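Local coordinates for TPR repeat-containing protein (Cytophaga hutchinsonii, PDB 3U4T) that is of unknown function but, as a tetratricopeptide-repeat protein built from stacked helices, probably serves as a scaffold for binding other proteins or peptides, at residues C46-A51 with F77-K82; Y130-I135 with Q150-N155; K156-A161 with N186-P191. The protein carries 1 engineered substitution. All blocks are in the same frame, centred on the assembly; numbering follows the deposited sequence.

Contact 1 (C46-A51 with F77-K82)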
# COMPACT_ATOMS: atom_id res chain seq x y z
N CYS A 46 6.72 3.76 -20.22
CA CYS A 46 5.58 3.25 -20.98
C CYS A 46 5.59 1.72 -20.88
O CYS A 46 4.63 1.11 -20.38
CB CYS A 46 5.65 3.72 -22.44
SG CYS A 46 5.38 5.53 -22.67
N TYR A 47 6.68 1.10 -21.31
CA TYR A 47 6.80 -0.36 -21.24
C TYR A 47 6.51 -0.89 -19.83
O TYR A 47 5.84 -1.92 -19.66
CB TYR A 47 8.19 -0.81 -21.70
CG TYR A 47 8.37 -0.87 -23.21
CD1 TYR A 47 7.50 -1.61 -24.00
CD2 TYR A 47 9.43 -0.20 -23.84
CE1 TYR A 47 7.67 -1.70 -25.38
CE2 TYR A 47 9.61 -0.28 -25.22
CZ TYR A 47 8.73 -1.03 -25.98
OH TYR A 47 8.90 -1.13 -27.34
N TYR A 48 7.02 -0.19 -18.82
CA TYR A 48 6.81 -0.60 -17.43
C TYR A 48 5.33 -0.61 -17.04
O TYR A 48 4.88 -1.51 -16.33
CB TYR A 48 7.57 0.35 -16.49
CG TYR A 48 7.22 0.17 -15.04
CD1 TYR A 48 7.82 -0.83 -14.27
CD2 TYR A 48 6.26 0.98 -14.43
CE1 TYR A 48 7.48 -1.02 -12.94
CE2 TYR A 48 5.90 0.80 -13.10
CZ TYR A 48 6.51 -0.20 -12.36
OH TYR A 48 6.15 -0.38 -11.05
N GLU A 49 4.57 0.39 -17.49
CA GLU A 49 3.15 0.46 -17.17
C GLU A 49 2.37 -0.61 -17.95
O GLU A 49 1.30 -1.03 -17.53
CB GLU A 49 2.59 1.86 -17.48
CG GLU A 49 3.22 3.01 -16.68
CD GLU A 49 2.88 2.98 -15.20
OE1 GLU A 49 1.93 2.26 -14.82
OE2 GLU A 49 3.55 3.68 -14.42
N LEU A 50 2.93 -1.04 -19.08
CA LEU A 50 2.32 -2.09 -19.90
C LEU A 50 2.92 -3.44 -19.50
O LEU A 50 2.82 -4.42 -20.24
CB LEU A 50 2.59 -1.86 -21.40
CG LEU A 50 1.91 -0.68 -22.11
CD1 LEU A 50 2.19 -0.76 -23.61
CD2 LEU A 50 0.42 -0.72 -21.84
N ALA A 51 3.55 -3.47 -18.33
CA ALA A 51 4.15 -4.69 -17.79
C ALA A 51 5.09 -5.49 -18.69
O ALA A 51 5.16 -6.71 -18.61
CB ALA A 51 3.04 -5.61 -17.26
N PHE A 77 15.69 7.40 -11.43
CA PHE A 77 16.24 6.38 -10.53
C PHE A 77 15.09 5.56 -9.95
O PHE A 77 15.17 4.33 -9.83
CB PHE A 77 17.05 7.03 -9.41
CG PHE A 77 18.34 7.64 -9.87
CD1 PHE A 77 19.50 6.87 -9.90
CD2 PHE A 77 18.38 8.95 -10.31
CE1 PHE A 77 20.70 7.42 -10.38
CE2 PHE A 77 19.57 9.51 -10.80
CZ PHE A 77 20.73 8.74 -10.83
N GLU A 78 14.01 6.26 -9.60
CA GLU A 78 12.82 5.60 -9.05
C GLU A 78 12.33 4.49 -9.97
O GLU A 78 12.16 3.35 -9.55
CB GLU A 78 11.72 6.63 -8.82
CG GLU A 78 10.34 6.03 -8.64
CD GLU A 78 9.29 7.10 -8.42
OE1 GLU A 78 9.39 8.19 -9.03
OE2 GLU A 78 8.35 6.85 -7.64
N TYR A 79 12.11 4.83 -11.25
CA TYR A 79 11.65 3.84 -12.20
C TYR A 79 12.69 2.77 -12.51
O TYR A 79 12.34 1.66 -12.90
CB TYR A 79 11.18 4.51 -13.49
CG TYR A 79 9.77 5.05 -13.35
CD1 TYR A 79 9.54 6.36 -12.92
CD2 TYR A 79 8.68 4.21 -13.51
CE1 TYR A 79 8.26 6.80 -12.64
CE2 TYR A 79 7.39 4.64 -13.24
CZ TYR A 79 7.19 5.92 -12.80
OH TYR A 79 5.91 6.31 -12.49
N TYR A 80 13.96 3.10 -12.32
CA TYR A 80 15.00 2.11 -12.57
C TYR A 80 14.77 1.02 -11.53
O TYR A 80 14.74 -0.16 -11.86
CB TYR A 80 16.39 2.71 -12.40
CG TYR A 80 17.50 1.81 -12.88
CD1 TYR A 80 17.23 0.68 -13.65
CD2 TYR A 80 18.84 2.10 -12.60
CE1 TYR A 80 18.26 -0.15 -14.13
CE2 TYR A 80 19.87 1.29 -13.07
CZ TYR A 80 19.57 0.17 -13.83
OH TYR A 80 20.57 -0.65 -14.27
N GLY A 81 14.58 1.45 -10.28
CA GLY A 81 14.33 0.53 -9.19
C GLY A 81 13.01 -0.22 -9.35
O GLY A 81 12.95 -1.44 -9.11
N LYS A 82 11.95 0.48 -9.74
CA LYS A 82 10.68 -0.20 -9.92
C LYS A 82 10.85 -1.28 -10.98
O LYS A 82 10.31 -2.38 -10.86
CB LYS A 82 9.58 0.76 -10.37
CG LYS A 82 9.07 1.72 -9.32
CD LYS A 82 7.88 2.49 -9.86
CE LYS A 82 7.45 3.62 -8.94
NZ LYS A 82 7.17 3.14 -7.56
O HOH W 1 8.07 -1.90 -9.43

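Contact 2 (Y130-I135 with Q150-N155). Engineered in segment 130-135: Glu132 (natural residue Ser).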
# COMPACT_ATOMS: atom_id res chain seq x y z
N TYR A 130 13.05 2.14 8.16
CA TYR A 130 12.93 2.93 6.95
C TYR A 130 11.59 3.64 6.79
O TYR A 130 11.53 4.75 6.26
CB TYR A 130 13.22 2.07 5.72
CG TYR A 130 14.69 2.04 5.34
CD1 TYR A 130 15.17 2.81 4.28
CD2 TYR A 130 15.59 1.28 6.06
CE1 TYR A 130 16.54 2.81 3.94
CE2 TYR A 130 16.96 1.28 5.74
CZ TYR A 130 17.42 2.04 4.68
OH TYR A 130 18.76 2.05 4.38
N MSE A 131 10.51 3.00 7.23
CA MSE A 131 9.20 3.64 7.15
C MSE A 131 9.19 4.87 8.06
O MSE A 131 8.52 5.86 7.76
CB MSE A 131 8.09 2.67 7.54
CG MSE A 131 7.53 1.87 6.36
SE MSE A 131 6.30 0.54 6.97
CE MSE A 131 6.30 -0.57 5.37
N GLU A 132 9.94 4.83 9.16
CA GLU A 132 10.01 5.95 10.09
C GLU A 132 10.82 7.12 9.53
O GLU A 132 10.70 8.25 10.03
CB GLU A 132 10.60 5.51 11.43
CG GLU A 132 9.69 4.62 12.26
CD GLU A 132 10.33 4.23 13.57
OE1 GLU A 132 11.54 3.94 13.55
OE2 GLU A 132 9.65 4.20 14.61
N LYS A 133 11.64 6.86 8.51
CA LYS A 133 12.45 7.90 7.88
C LYS A 133 11.56 8.91 7.18
O LYS A 133 12.01 9.99 6.81
CB LYS A 133 13.41 7.31 6.83
CG LYS A 133 14.63 6.56 7.38
CD LYS A 133 15.59 6.24 6.23
CE LYS A 133 16.69 5.24 6.62
NZ LYS A 133 17.56 5.70 7.74
N GLN A 134 10.29 8.56 6.98
CA GLN A 134 9.35 9.47 6.33
C GLN A 134 8.75 10.42 7.35
O GLN A 134 8.41 11.55 7.02
CB GLN A 134 8.22 8.69 5.69
CG GLN A 134 8.62 7.88 4.48
CD GLN A 134 7.60 6.80 4.20
OE1 GLN A 134 7.25 6.54 3.07
NE2 GLN A 134 7.13 6.16 5.26
N ILE A 135 8.62 9.95 8.59
CA ILE A 135 8.03 10.76 9.65
C ILE A 135 8.75 12.07 9.94
O ILE A 135 9.95 12.10 10.24
CB ILE A 135 7.92 9.97 10.98
CG1 ILE A 135 7.22 8.63 10.74
CG2 ILE A 135 7.09 10.77 12.00
CD1 ILE A 135 5.82 8.78 10.22
N GLN A 150 0.92 -1.10 10.40
CA GLN A 150 0.90 -2.50 10.06
C GLN A 150 2.26 -3.11 10.36
O GLN A 150 2.35 -4.24 10.85
CB GLN A 150 0.58 -2.69 8.58
CG GLN A 150 -0.83 -2.29 8.20
CD GLN A 150 -1.10 -2.55 6.75
OE1 GLN A 150 -0.60 -1.85 5.88
NE2 GLN A 150 -1.89 -3.58 6.47
N ALA A 151 3.33 -2.37 10.08
CA ALA A 151 4.66 -2.90 10.36
C ALA A 151 4.78 -3.14 11.86
O ALA A 151 5.24 -4.20 12.28
CB ALA A 151 5.74 -1.95 9.89
N TYR A 152 4.36 -2.16 12.66
CA TYR A 152 4.40 -2.28 14.11
C TYR A 152 3.58 -3.50 14.57
O TYR A 152 4.05 -4.31 15.36
CB TYR A 152 3.84 -1.02 14.78
CG TYR A 152 4.74 0.19 14.75
CD1 TYR A 152 6.11 0.07 15.01
CD2 TYR A 152 4.22 1.46 14.53
CE1 TYR A 152 6.93 1.19 15.05
CE2 TYR A 152 5.04 2.60 14.57
CZ TYR A 152 6.39 2.45 14.83
OH TYR A 152 7.20 3.57 14.87
N TYR A 153 2.36 -3.61 14.07
CA TYR A 153 1.46 -4.70 14.42
C TYR A 153 2.09 -6.06 14.23
O TYR A 153 2.09 -6.90 15.14
CB TYR A 153 0.19 -4.63 13.57
CG TYR A 153 -0.77 -5.78 13.80
CD1 TYR A 153 -1.74 -5.72 14.80
CD2 TYR A 153 -0.74 -6.91 12.98
CE1 TYR A 153 -2.66 -6.76 14.99
CE2 TYR A 153 -1.65 -7.96 13.15
CZ TYR A 153 -2.61 -7.87 14.16
OH TYR A 153 -3.52 -8.90 14.34
N TYR A 154 2.62 -6.30 13.04
CA TYR A 154 3.22 -7.58 12.75
C TYR A 154 4.53 -7.74 13.49
O TYR A 154 5.07 -8.84 13.58
CB TYR A 154 3.37 -7.76 11.24
CG TYR A 154 2.05 -8.03 10.58
CD1 TYR A 154 1.31 -9.17 10.89
CD2 TYR A 154 1.53 -7.15 9.64
CE1 TYR A 154 0.08 -9.42 10.28
CE2 TYR A 154 0.31 -7.40 9.02
CZ TYR A 154 -0.41 -8.53 9.34
OH TYR A 154 -1.63 -8.76 8.72
N ASN A 155 5.04 -6.64 14.03
CA ASN A 155 6.28 -6.70 14.81
C ASN A 155 5.88 -6.83 16.27
O ASN A 155 6.70 -6.70 17.19
CB ASN A 155 7.14 -5.46 14.61
CG ASN A 155 8.58 -5.68 15.05
OD1 ASN A 155 9.18 -6.72 14.72
ND2 ASN A 155 9.15 -4.72 15.77

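Contact 3 (K156-A161 with N186-P191)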
# COMPACT_ATOMS: atom_id res chain seq x y z
N LYS A 156 4.59 -7.07 16.46
CA LYS A 156 4.00 -7.26 17.77
C LYS A 156 4.09 -6.06 18.70
O LYS A 156 4.04 -6.21 19.91
CB LYS A 156 4.62 -8.50 18.44
CG LYS A 156 4.39 -9.80 17.67
CD LYS A 156 5.02 -10.99 18.40
CE LYS A 156 4.83 -12.30 17.63
NZ LYS A 156 5.55 -12.32 16.32
N GLU A 157 4.24 -4.87 18.13
CA GLU A 157 4.28 -3.65 18.95
C GLU A 157 2.89 -3.05 18.76
O GLU A 157 2.72 -2.01 18.12
CB GLU A 157 5.34 -2.68 18.44
CG GLU A 157 6.74 -3.25 18.42
CD GLU A 157 7.80 -2.21 18.08
OE1 GLU A 157 8.06 -1.32 18.92
OE2 GLU A 157 8.37 -2.27 16.97
N TYR A 158 1.89 -3.73 19.31
CA TYR A 158 0.50 -3.32 19.18
C TYR A 158 0.23 -1.94 19.73
O TYR A 158 -0.54 -1.19 19.14
CB TYR A 158 -0.40 -4.36 19.85
CG TYR A 158 -0.07 -5.75 19.37
CD1 TYR A 158 -0.09 -6.05 18.01
CD2 TYR A 158 0.34 -6.74 20.26
CE1 TYR A 158 0.31 -7.29 17.54
CE2 TYR A 158 0.74 -7.99 19.80
CZ TYR A 158 0.72 -8.26 18.43
OH TYR A 158 1.15 -9.48 17.94
N VAL A 159 0.86 -1.60 20.84
CA VAL A 159 0.63 -0.28 21.39
C VAL A 159 1.01 0.77 20.33
O VAL A 159 0.22 1.67 20.06
CB VAL A 159 1.44 -0.06 22.70
CG1 VAL A 159 1.39 1.41 23.11
CG2 VAL A 159 0.85 -0.91 23.82
N LYS A 160 2.19 0.64 19.72
CA LYS A 160 2.62 1.59 18.70
C LYS A 160 1.82 1.50 17.41
O LYS A 160 1.68 2.49 16.69
CB LYS A 160 4.12 1.42 18.42
CG LYS A 160 4.99 1.85 19.58
CD LYS A 160 6.42 1.37 19.42
CE LYS A 160 7.26 2.30 18.56
NZ LYS A 160 8.68 1.84 18.55
N ALA A 161 1.30 0.32 17.10
CA ALA A 161 0.48 0.17 15.91
C ALA A 161 -0.80 0.98 16.11
O ALA A 161 -1.28 1.64 15.19
CB ALA A 161 0.12 -1.31 15.67
N ASN A 186 -6.00 -3.48 19.12
CA ASN A 186 -6.49 -3.65 20.48
C ASN A 186 -6.83 -5.12 20.82
O ASN A 186 -6.67 -5.55 21.96
CB ASN A 186 -7.67 -2.72 20.72
CG ASN A 186 -7.23 -1.31 21.11
OD1 ASN A 186 -6.93 -1.04 22.27
ND2 ASN A 186 -7.16 -0.41 20.14
N ALA A 187 -7.28 -5.88 19.83
CA ALA A 187 -7.59 -7.30 20.07
C ALA A 187 -6.30 -8.04 20.39
O ALA A 187 -6.30 -9.02 21.12
CB ALA A 187 -8.25 -7.92 18.83
N ALA A 188 -5.19 -7.56 19.83
CA ALA A 188 -3.88 -8.15 20.06
C ALA A 188 -3.43 -7.91 21.51
O ALA A 188 -2.71 -8.72 22.08
CB ALA A 188 -2.88 -7.55 19.09
N GLN A 189 -3.87 -6.79 22.08
CA GLN A 189 -3.52 -6.43 23.46
C GLN A 189 -4.42 -7.16 24.45
O GLN A 189 -4.10 -7.26 25.63
CB GLN A 189 -3.67 -4.93 23.68
CG GLN A 189 -2.74 -4.08 22.85
CD GLN A 189 -2.98 -2.60 23.10
OE1 GLN A 189 -2.94 -2.14 24.24
NE2 GLN A 189 -3.22 -1.85 22.03
N ASP A 190 -5.53 -7.67 23.96
CA ASP A 190 -6.48 -8.39 24.81
C ASP A 190 -6.76 -9.78 24.20
O ASP A 190 -7.89 -10.10 23.86
CB ASP A 190 -7.76 -7.53 24.89
CG ASP A 190 -8.82 -8.15 25.76
OD1 ASP A 190 -8.48 -8.94 26.67
OD2 ASP A 190 -10.01 -7.82 25.54
N PRO A 191 -5.70 -10.62 24.08
CA PRO A 191 -5.75 -11.97 23.51
C PRO A 191 -6.89 -12.88 23.95
O PRO A 191 -7.45 -13.61 23.14
CB PRO A 191 -4.38 -12.55 23.87
CG PRO A 191 -4.05 -11.85 25.14
CD PRO A 191 -4.45 -10.43 24.82

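Contact 1 (C46-A51 with F77-K82)
The hydroxyl of Tyr48 reaches the backbone of Lys82 through one water, which lies 2.9 Å from Tyr48 OH and donates to Lys82 O at 2.7 Å. The bridge ties helix 40-49 to helix 74-86, two helices packed side by side in the stacked-helix solenoid of a tetratricopeptide-repeat protein, with helix 53-64 between them in the chain. Tyr48 CG stands anti to the backbone N (chi1 170°), which carries the ring across to the neighbouring helix. There Tyr79 meets it in an offset edge-to-face pair: the edge of Tyr79 turns to the face of Tyr48, with planes 82° apart and centroids 5.8 Å apart. The aliphatic part of Lys82 crosses the phenol end of Tyr48 at about a right angle, Lys82 CD coming within 3.6 Å of Tyr48 OH. The water is likely to lose its hold on helix 40-49, and a gap to open beside Tyr79 and the methylenes of Lys82, if Tyr48 gave way to an alanine. Beyond these methylenes the lysine bends at its last torsion, bringing NZ to a long salt bridge with Glu78, whose carboxylate also pairs with Arg107. Tyr47 and Tyr80 both touch helix 53-64. At the exposed side, Glu49 OE2 lies near the plane of the Tyr79 ring, 4.0 Å from Tyr79 OH.

Contact 2 (Y130-I135 with Q150-N155)
Tyr152 OH donates a short hydrogen bond of 2.5 Å to Glu132 OE2, the one polar link between the two segments. Glu132 is an engineered residue, a serine in the natural sequence, so this link belongs to the crystallised variant. The carboxylate oxygen is met on its anti side, with the hydroxyl 26° out of the carboxylate plane, and the ring and carboxylate planes stand 77° apart. An extended glutamate chain (chi2 -180°) spans the gap between the helices and sets OE2 at the edge of the tyrosine ring, near its plane. Beside this bond lies an apolar touch: Met131, present as selenomethionine, stretches out so that SE rests 3.9 Å from Ala151 CB. Both contacts join helix 124-131 and the residues that follow it to helix 142-154, consecutive antiparallel helices in the alpha-alpha stack of a tetratricopeptide-repeat solenoid. Further out, Ile128, about a turn back on helix 124-131, touches both Ala151 and Tyr152, while Met131 also lies on Leu148 and Ser116. The turn that carries Glu132 is braced by Gln134, whose NE2 bonds Met131 O at 2.9 Å, in the carbonyl plane and on a lone pair. Gln134 N approaches that same oxygen in a weak backbone bond of 3.3 Å. On the side of the next helix, the side chains of Glu157 and Lys160 touch Tyr152, and Ala161 packs on it as well.

Contact 3 (K156-A161 with N186-P191)
A methyl-on-ring CH-pi contact joins helix 158-171 to helix 176-189 near the start of the one and the end of the other, a helix-helix packing of the tetratricopeptide-repeat solenoid. Ala188 CB sits almost squarely over the ring of Tyr158, 3.3 Å from its centroid and only 10° off the ring normal. The methyl is tightly seated, lying 3.3 Å from both Tyr158 CG and CD1. With no longer side chain at Ala188, the backbones come close, Tyr158 CA and Ala188 CA being 6.6 Å apart. Tyr158 CG lies anti to its own carbonyl carbon (chi1 -50°), a torsion that lays the ring over the methyl. The opposite face takes Lys156 CA, 3.5 Å above the plane and offset toward the rim, so the ring is sandwiched between its own incoming turn and the neighbouring helix. Alongside, the extended chain of Gln189 runs past the base of the tyrosine, its CG 3.8 Å from Tyr158 CB, and its OE1 crosses to Val159 CG2 at 4.0 Å. The amide nitrogen of Gln189 bonds weakly back to Ala185 O in its own helix. A Schellman motif ends helix 142-154, with Lys156, of positive phi, as its C-prime residue, and Glu157 takes the N-cap position of the next helix, its OE1 in a salt bridge with Lys160 NZ at 3.2 Å. Tyr153 of helix 142-154 meets the Tyr158 ring edge-to-face, so helix 158-171 lies against helix 142-154 as well as helix 176-189.

Overall arrangement
Contact 2 is the buried one of the three, while contacts 1 and 3 lie toward the surface, on opposite sides of the chain's centre and with centres about 37 Å apart. All three join helices of one solenoid in series along the chain. Contacts 2 and 3 meet through the turn between helices 142-154 and 158-171, where Tyr152 O probably accepts a hydrogen bond from Glu157 N, whereas the nearest atoms of contacts 1 and 2 are about 11 Å apart. Each relies on tyrosine differently: an aromatic pair with a water bridge in contact 1, a direct bond from a tyrosine hydroxyl to an engineered glutamate in contact 2, and a ring face under a methyl in contact 3.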